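Local coordinates for protein succinate dehydrogenase subunit A (Mycolicibacterium smegmatis, PDB 7D6V) that probably oxidises succinate to fumarate as the FAD-carrying flavoprotein subunit of mycobacterial succinate dehydrogenase Sdh1, feeding electrons toward quinone, at residues A91-A94 / P95-W99; V468-F472 / E473-E477. All coordinates share one frame; numbering follows the deposited sequence.

Contact 1. Residues A91-A94 / P95-W99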
loop_
_atom_site.group_PDB
_atom_site.type_symbol
_atom_site.label_atom_id
_atom_site.label_comp_id
_atom_site.label_asym_id
_atom_site.label_seq_id
_atom_site.Cartn_x
_atom_site.Cartn_y
_atom_site.Cartn_z
ATOM N N ALA A 91 -23.889 15.547 -0.531
ATOM C CA ALA A 91 -23.746 16.226 0.749
ATOM C C ALA A 91 -24.581 15.556 1.828
ATOM O O ALA A 91 -24.108 15.355 2.952
ATOM C CB ALA A 91 -24.134 17.698 0.611
ATOM N N GLN A 92 -25.820 15.190 1.511
ATOM C CA GLN A 92 -26.684 14.642 2.547
ATOM C C GLN A 92 -26.586 13.128 2.693
ATOM O O GLN A 92 -27.192 12.579 3.617
ATOM C CB GLN A 92 -28.143 15.046 2.307
ATOM C CG GLN A 92 -28.727 14.626 0.989
ATOM C CD GLN A 92 -29.955 15.434 0.630
ATOM O OE1 GLN A 92 -30.305 16.387 1.321
ATOM N NE2 GLN A 92 -30.621 15.053 -0.454
ATOM N N GLU A 93 -25.835 12.437 1.836
ATOM C CA GLU A 93 -25.660 10.998 1.982
ATOM C C GLU A 93 -24.232 10.581 2.307
ATOM O O GLU A 93 -23.983 9.387 2.491
ATOM C CB GLU A 93 -26.125 10.279 0.714
ATOM C CG GLU A 93 -27.597 10.458 0.410
ATOM C CD GLU A 93 -28.036 9.658 -0.791
ATOM O OE1 GLU A 93 -27.169 9.037 -1.437
ATOM O OE2 GLU A 93 -29.247 9.646 -1.089
ATOM N N ALA A 94 -23.292 11.517 2.381
ATOM C CA ALA A 94 -21.893 11.181 2.623
ATOM C C ALA A 94 -21.625 10.616 4.019
ATOM O O ALA A 94 -20.883 9.634 4.132
ATOM C CB ALA A 94 -20.999 12.399 2.377
ATOM N N PRO A 95 -22.162 11.197 5.103
ATOM C CA PRO A 95 -21.867 10.633 6.433
ATOM C C PRO A 95 -22.316 9.192 6.608
ATOM O O PRO A 95 -21.638 8.424 7.302
ATOM C CB PRO A 95 -22.615 11.575 7.383
ATOM C CG PRO A 95 -22.745 12.832 6.636
ATOM C CD PRO A 95 -22.956 12.434 5.222
ATOM N N ASP A 96 -23.439 8.804 6.000
ATOM C CA ASP A 96 -23.929 7.436 6.139
ATOM C C ASP A 96 -22.952 6.431 5.544
ATOM O O ASP A 96 -22.708 5.371 6.131
ATOM C CB ASP A 96 -25.294 7.301 5.471
ATOM C CG ASP A 96 -26.403 7.927 6.282
ATOM O OD1 ASP A 96 -26.348 7.855 7.526
ATOM O OD2 ASP A 96 -27.334 8.492 5.671
ATOM N N ARG A 97 -22.394 6.740 4.374
ATOM C CA ARG A 97 -21.473 5.814 3.726
ATOM C C ARG A 97 -20.190 5.661 4.531
ATOM O O ARG A 97 -19.672 4.548 4.681
ATOM C CB ARG A 97 -21.173 6.287 2.305
ATOM C CG ARG A 97 -22.411 6.645 1.496
ATOM C CD ARG A 97 -23.120 5.413 0.947
ATOM N NE ARG A 97 -23.989 4.782 1.937
ATOM C CZ ARG A 97 -25.221 5.188 2.225
ATOM N NH1 ARG A 97 -25.742 6.230 1.598
ATOM N NH2 ARG A 97 -25.932 4.551 3.140
ATOM N N VAL A 98 -19.679 6.762 5.080
ATOM C CA VAL A 98 -18.484 6.687 5.913
ATOM C C VAL A 98 -18.767 5.892 7.180
ATOM O O VAL A 98 -17.939 5.092 7.626
ATOM C CB VAL A 98 -17.965 8.101 6.231
ATOM C CG1 VAL A 98 -16.692 8.024 7.049
ATOM C CG2 VAL A 98 -17.726 8.869 4.948
ATOM N N TRP A 99 -19.941 6.098 7.782
ATOM C CA TRP A 99 -20.284 5.350 8.988
ATOM C C TRP A 99 -20.409 3.861 8.708
ATOM O O TRP A 99 -19.965 3.035 9.510
ATOM C CB TRP A 99 -21.576 5.884 9.596
ATOM C CG TRP A 99 -21.367 7.086 10.433
ATOM C CD1 TRP A 99 -20.272 7.378 11.182
ATOM C CD2 TRP A 99 -22.279 8.171 10.610
ATOM N NE1 TRP A 99 -20.441 8.580 11.819
ATOM C CE2 TRP A 99 -21.668 9.088 11.483
ATOM C CE3 TRP A 99 -23.554 8.455 10.118
ATOM C CZ2 TRP A 99 -22.285 10.268 11.872
ATOM C CZ3 TRP A 99 -24.164 9.628 10.505
ATOM C CH2 TRP A 99 -23.530 10.520 11.374
#

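Contact 2. Residues V468-F472 / E473-E477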
loop_
_atom_site.group_PDB
_atom_site.type_symbol
_atom_site.label_atom_id
_atom_site.label_comp_id
_atom_site.label_asym_id
_atom_site.label_seq_id
_atom_site.Cartn_x
_atom_site.Cartn_y
_atom_site.Cartn_z
ATOM N N VAL A 468 -10.208 -6.713 -32.046
ATOM C CA VAL A 468 -9.120 -6.894 -31.089
ATOM C C VAL A 468 -7.985 -7.739 -31.652
ATOM O O VAL A 468 -6.863 -7.666 -31.138
ATOM C CB VAL A 468 -9.607 -7.511 -29.767
ATOM C CG1 VAL A 468 -10.651 -6.624 -29.127
ATOM C CG2 VAL A 468 -10.143 -8.910 -29.988
ATOM N N LEU A 469 -8.234 -8.538 -32.689
ATOM C CA LEU A 469 -7.169 -9.312 -33.311
ATOM C C LEU A 469 -6.491 -8.589 -34.467
ATOM O O LEU A 469 -5.470 -9.075 -34.964
ATOM C CB LEU A 469 -7.713 -10.654 -33.808
ATOM C CG LEU A 469 -7.942 -11.739 -32.757
ATOM C CD1 LEU A 469 -8.208 -13.069 -33.425
ATOM C CD2 LEU A 469 -6.755 -11.841 -31.820
ATOM N N ALA A 470 -7.033 -7.453 -34.906
ATOM C CA ALA A 470 -6.448 -6.732 -36.035
ATOM C C ALA A 470 -4.981 -6.340 -35.856
ATOM O O ALA A 470 -4.227 -6.443 -36.840
ATOM C CB ALA A 470 -7.301 -5.496 -36.347
ATOM N N PRO A 471 -4.510 -5.876 -34.691
ATOM C CA PRO A 471 -3.102 -5.457 -34.590
ATOM C C PRO A 471 -2.076 -6.567 -34.774
ATOM O O PRO A 471 -0.878 -6.282 -34.690
ATOM C CB PRO A 471 -3.009 -4.870 -33.171
ATOM C CG PRO A 471 -4.237 -5.308 -32.474
ATOM C CD PRO A 471 -5.277 -5.418 -33.522
ATOM N N PHE A 472 -2.475 -7.814 -35.020
ATOM C CA PHE A 472 -1.515 -8.893 -35.212
ATOM C C PHE A 472 -1.193 -9.166 -36.675
ATOM O O PHE A 472 -0.292 -9.963 -36.951
ATOM C CB PHE A 472 -2.019 -10.184 -34.556
ATOM C CG PHE A 472 -1.786 -10.242 -33.075
ATOM C CD1 PHE A 472 -2.849 -10.318 -32.194
ATOM C CD2 PHE A 472 -0.504 -10.226 -32.564
ATOM C CE1 PHE A 472 -2.635 -10.375 -30.833
ATOM C CE2 PHE A 472 -0.286 -10.281 -31.206
ATOM C CZ PHE A 472 -1.352 -10.355 -30.339
ATOM N N GLU A 473 -1.891 -8.538 -37.610
ATOM C CA GLU A 473 -1.582 -8.729 -39.017
ATOM C C GLU A 473 -0.404 -7.843 -39.432
ATOM O O GLU A 473 -0.145 -6.813 -38.805
ATOM C CB GLU A 473 -2.802 -8.420 -39.876
ATOM C CG GLU A 473 -4.111 -8.872 -39.259
ATOM C CD GLU A 473 -4.290 -10.377 -39.310
ATOM O OE1 GLU A 473 -4.045 -10.973 -40.381
ATOM O OE2 GLU A 473 -4.674 -10.969 -38.279
ATOM N N PRO A 474 0.330 -8.236 -40.483
ATOM C CA PRO A 474 1.579 -7.522 -40.816
ATOM C C PRO A 474 1.447 -6.014 -40.964
ATOM O O PRO A 474 2.295 -5.280 -40.442
ATOM C CB PRO A 474 1.992 -8.186 -42.132
ATOM C CG PRO A 474 1.506 -9.576 -42.000
ATOM C CD PRO A 474 0.210 -9.501 -41.230
ATOM N N LYS A 475 0.415 -5.527 -41.659
ATOM C CA LYS A 475 0.120 -4.094 -41.733
ATOM C C LYS A 475 1.328 -3.308 -42.250
ATOM O O LYS A 475 1.991 -2.580 -41.509
ATOM C CB LYS A 475 -0.345 -3.551 -40.377
ATOM C CG LYS A 475 -1.842 -3.605 -40.166
ATOM C CD LYS A 475 -2.191 -3.484 -38.699
ATOM C CE LYS A 475 -3.694 -3.525 -38.485
ATOM N NZ LYS A 475 -4.093 -2.916 -37.185
ATOM N N ALA A 476 1.628 -3.528 -43.534
ATOM C CA ALA A 476 2.699 -2.809 -44.218
ATOM C C ALA A 476 2.704 -1.334 -43.834
ATOM O O ALA A 476 1.649 -0.717 -43.669
ATOM C CB ALA A 476 2.549 -2.953 -45.734
ATOM N N GLU A 477 3.913 -0.780 -43.699
ATOM C CA GLU A 477 4.198 0.487 -43.030
ATOM C C GLU A 477 3.825 0.386 -41.555
ATOM O O GLU A 477 2.976 1.148 -41.077
ATOM C CB GLU A 477 3.461 1.653 -43.694
ATOM C CG GLU A 477 3.930 1.945 -45.106
ATOM C CD GLU A 477 5.354 2.456 -45.150
ATOM O OE1 GLU A 477 5.774 3.136 -44.188
ATOM O OE2 GLU A 477 6.059 2.171 -46.141
#

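Contact 1. Residues A91-A94 / P95-W99
Glu93 and Arg97 lie one turn apart on helix 84-102, Glu93 CB 4.2 Å from Arg97 NH1. Their opposite charges lie near each other without forming a salt bridge: Glu93 OE1 stays 4.4 Å from Arg97 NH1. Each has a stronger partner beyond these residues, Arg438 of helix 427-448 for Glu93 and Glu100 for Arg97. With chi1 at -49°, Arg97 CG sits beside its own backbone N and comes to 3.3 Å from Glu93 O; bends at chi2 and chi3 then fold the guanidinium back, one face over Asp96 CB, which lies toward the rim of the group.

Across the junction Val98 N gives a hydrogen bond to Ala94 O at 3.3 Å, almost straight at 168°. Val98 CG2, beside its backbone N, touches the same oxygen. This is a proline kink: Pro95 has no N-H to give to the preceding turn, its CD sits 3.9 Å from Ala91 O, and the N of Asp96 likewise has no bond to the turn before. The i to i+4 pattern is back with Val98 and goes on at Trp99, whose N binds Pro95 O at 2.9 Å.

The peptide link itself sets CD of the proline ring beside Ala94 CB. Around the junction, Arg97 packs on Leu433 and Val434 of helix 427-448, Val98 meets Ala56 and Met58, and Trp99 touches Gly127 of the iron-sulfur subunit.

Contact 2. Residues V468-F472 / E473-E477
Lys475 reaches back along the chain toward Ala470, laying its outer methylenes and amine beside the carbonyl of Ala470. CE comes to 3.4 Å from Ala470 O, while NZ passes 3.8 Å from Pro471 CA. The chain is extended beyond CG, which carries the amine back over the turn; a weak hydrogen bond to Val522 O receives it there.

Glu473 approaches that same oxygen with its aliphatic part, CG lying 3.4 Å from Ala470 O. A bend at chi2 (-73°) swings the carboxylate back toward the preceding turn, where OE2 is still 3.9 Å from Leu469 O. The same Ala470 oxygen also accepts a backbone bond, Glu473 N to Ala470 O at 3.2 Å, nearly straight at the hydrogen (176°) but with the donor 45° out of the carbonyl plane.

Phe472 sends its ring away from the residues that follow, to meet Trp534 with the planes inclined and to pack on Val524 and Arg528. Phe472 N binds Leu469 O at 3.3 Å, and with the bond from Glu473 this gives two successive i to i+3 links, the 3-10 turn in which the chain leaves helix 458-469 for the loop leading to helix 481-495.

Contact 1 comes first along the chain, and contact 2 opens more than 350 residues later. Their centres are 50 Å apart, on opposite sides of the chain's centre, and their nearest atoms are about 35 Å from each other. They share no helix. Contact 1 is a kink within helix 84-102, part of the FAD-binding domain; the side chain of Val98 is about 11 Å from FAD, without touching it, and the helix reaches the iron-sulfur subunit here. Contact 2 is a surface exit from helix 458-469 that no other protein chain touches. The pair thus marks one bent helix at the subunit interface, and one peripheral connection between helices.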